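Local coordinates for LPXTG family cell surface protein Fms2 (Enterococcus faecium DO, PDB 5FCE), which is a cell-wall-anchored surface adhesin of the serine-glutamate repeat type, represented here by its ligand-binding domain, and probably attaches the bacterium to host ligands, at residues 63-68 with 92-97. Residues are numbered along the deposited sequence; the frame is centred on the assembly and turned at random.
Sequences VQWTAG and LIVFYD
Inside the flattened barrel of the SgrA ligand-binding domain, toward its periphery, W65 reaches from the short strand 63-65 to V94 and Y96 on strand 91-96. The two strands belong to different sheets, 63-65 pairing with 32-34 and 91-96 lying between 36-42 and 99-103, and no hydrogen bond joins the segments. The six-membered half of the indole makes the whole crossing. Its CH2 atom lies 3.7 Å from CG1 of V94, the methyl that stands anti to the backbone N (chi1 -176°), and CZ2 of W65 is 4.1 Å from the same methyl; W65 and V94 approach from opposite directions. Beside this, CZ3 of W65 meets CB of Y96 at 3.9 Å, with that CB near the indole plane at the ring's edge. From there the phenol turns off: a chi1 of 61° sets CG between the backbone N and the carbonyl carbon, carrying the ring away from 63-68, with V94 O in plane at its edge. V63 of the same strand as W65 sets its CG1 against one indole face, 3.5 Å above the ring plane and offset toward the rim. F6 and Y71 add edge-to-face ring contacts to W65, and V37 of strand 36-42 touches W65, V63 and V94. Only carbon meets carbon across the segments, so this contact rests on dispersion and exclusion of water, over a modest 105 Å²; V94 and Y96, with V63, V37, F6 and Y71 around the ring, probably limit how far the indole can turn.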
loop_
_atom_site.group_PDB
_atom_site.type_symbol
_atom_site.label_atom_id
_atom_site.label_comp_id
_atom_site.label_asym_id
_atom_site.label_seq_id
_atom_site.Cartn_x
_atom_site.Cartn_y
_atom_site.Cartn_z
ATOM N N VAL A 63 -2.283 13.414 7.005
ATOM C CA VAL A 63 -2.567 13.065 5.627
ATOM C C VAL A 63 -3.927 13.638 5.241
ATOM O O VAL A 63 -4.879 13.633 6.037
ATOM C CB VAL A 63 -2.519 11.535 5.428
ATOM C CG1 VAL A 63 -2.883 11.164 3.990
ATOM C CG2 VAL A 63 -1.143 10.996 5.773
ATOM N N GLN A 64 -3.991 14.181 4.032
ATOM C CA GLN A 64 -5.209 14.765 3.495
ATOM C C GLN A 64 -5.620 13.966 2.258
ATOM O O GLN A 64 -4.965 14.047 1.212
ATOM C CB GLN A 64 -4.923 16.225 3.139
ATOM C CG GLN A 64 -5.991 16.957 2.355
ATOM C CD GLN A 64 -5.419 18.189 1.658
ATOM O OE1 GLN A 64 -5.603 18.380 0.452
ATOM N NE2 GLN A 64 -4.706 19.022 2.418
ATOM N N TRP A 65 -6.681 13.172 2.395
ATOM C CA TRP A 65 -7.225 12.397 1.287
ATOM C C TRP A 65 -8.441 13.107 0.712
ATOM O O TRP A 65 -9.332 13.537 1.452
ATOM C CB TRP A 65 -7.610 10.987 1.747
ATOM C CG TRP A 65 -6.423 10.079 1.959
ATOM C CD1 TRP A 65 -5.375 9.876 1.093
ATOM C CD2 TRP A 65 -6.176 9.229 3.089
ATOM N NE1 TRP A 65 -4.492 8.963 1.628
ATOM C CE2 TRP A 65 -4.960 8.554 2.854
ATOM C CE3 TRP A 65 -6.865 8.976 4.286
ATOM C CZ2 TRP A 65 -4.411 7.650 3.771
ATOM C CZ3 TRP A 65 -6.317 8.070 5.194
ATOM C CH2 TRP A 65 -5.103 7.421 4.931
ATOM N N THR A 66 -8.452 13.256 -0.606
ATOM C CA THR A 66 -9.571 13.862 -1.306
ATOM C C THR A 66 -10.233 12.824 -2.197
ATOM O O THR A 66 -9.568 12.187 -3.016
ATOM C CB THR A 66 -9.108 15.037 -2.158
ATOM O OG1 THR A 66 -8.465 15.999 -1.310
ATOM C CG2 THR A 66 -10.286 15.683 -2.839
ATOM N N ALA A 67 -11.542 12.667 -2.022
ATOM C CA ALA A 67 -12.335 11.664 -2.734
ATOM C C ALA A 67 -12.048 11.676 -4.221
ATOM O O ALA A 67 -12.168 12.719 -4.868
ATOM C CB ALA A 67 -13.815 11.903 -2.502
ATOM N N GLY A 68 -11.648 10.519 -4.748
ATOM C CA GLY A 68 -11.437 10.356 -6.175
ATOM C C GLY A 68 -10.124 10.893 -6.714
ATOM O O GLY A 68 -9.863 10.797 -7.912
ATOM N N LEU A 92 -2.802 -4.243 0.648
ATOM C CA LEU A 92 -2.378 -3.022 1.333
ATOM C C LEU A 92 -3.362 -2.719 2.452
ATOM O O LEU A 92 -4.564 -2.596 2.217
ATOM C CB LEU A 92 -2.323 -1.838 0.360
ATOM C CG LEU A 92 -1.919 -0.493 0.970
ATOM C CD1 LEU A 92 -0.415 -0.469 1.328
ATOM C CD2 LEU A 92 -2.302 0.673 0.035
ATOM N N ILE A 93 -2.851 -2.620 3.670
ATOM C CA ILE A 93 -3.689 -2.295 4.814
ATOM C C ILE A 93 -3.376 -0.858 5.221
ATOM O O ILE A 93 -2.212 -0.502 5.428
ATOM C CB ILE A 93 -3.409 -3.269 5.977
ATOM C CG1 ILE A 93 -3.674 -4.714 5.534
ATOM C CG2 ILE A 93 -4.287 -2.950 7.204
ATOM C CD1 ILE A 93 -3.393 -5.745 6.640
ATOM N N VAL A 94 -4.405 -0.023 5.295
ATOM C CA VAL A 94 -4.210 1.368 5.689
ATOM C C VAL A 94 -4.883 1.621 7.017
ATOM O O VAL A 94 -6.114 1.524 7.132
ATOM C CB VAL A 94 -4.766 2.355 4.662
ATOM C CG1 VAL A 94 -4.448 3.785 5.090
ATOM C CG2 VAL A 94 -4.151 2.083 3.304
ATOM N N PHE A 95 -4.058 1.918 8.014
ATOM C CA PHE A 95 -4.548 2.311 9.331
ATOM C C PHE A 95 -4.604 3.827 9.376
ATOM O O PHE A 95 -3.671 4.494 8.920
ATOM C CB PHE A 95 -3.584 1.817 10.412
ATOM C CG PHE A 95 -3.431 0.324 10.462
ATOM C CD1 PHE A 95 -2.384 -0.301 9.792
ATOM C CD2 PHE A 95 -4.320 -0.454 11.190
ATOM C CE1 PHE A 95 -2.232 -1.673 9.845
ATOM C CE2 PHE A 95 -4.177 -1.830 11.243
ATOM C CZ PHE A 95 -3.128 -2.441 10.570
ATOM N N TYR A 96 -5.677 4.372 9.939
ATOM C CA TYR A 96 -5.847 5.822 10.020
ATOM C C TYR A 96 -6.641 6.157 11.278
ATOM O O TYR A 96 -7.815 5.767 11.426
ATOM C CB TYR A 96 -6.524 6.391 8.748
ATOM C CG TYR A 96 -7.904 5.846 8.481
ATOM C CD1 TYR A 96 -8.081 4.574 7.933
ATOM C CD2 TYR A 96 -9.041 6.601 8.783
ATOM C CE1 TYR A 96 -9.349 4.069 7.709
ATOM C CE2 TYR A 96 -10.300 6.107 8.561
ATOM C CZ TYR A 96 -10.454 4.845 8.029
ATOM O OH TYR A 96 -11.731 4.372 7.815
ATOM N N ASP A 97 -5.973 6.844 12.196
ATOM C CA ASP A 97 -6.592 7.301 13.439
ATOM C C ASP A 97 -7.424 6.255 14.171
ATOM O O ASP A 97 -8.498 6.560 14.702
ATOM C CB ASP A 97 -7.408 8.569 13.184
ATOM C CG ASP A 97 -6.532 9.745 12.823
ATOM O OD1 ASP A 97 -5.296 9.605 12.944
ATOM O OD2 ASP A 97 -7.072 10.806 12.436
#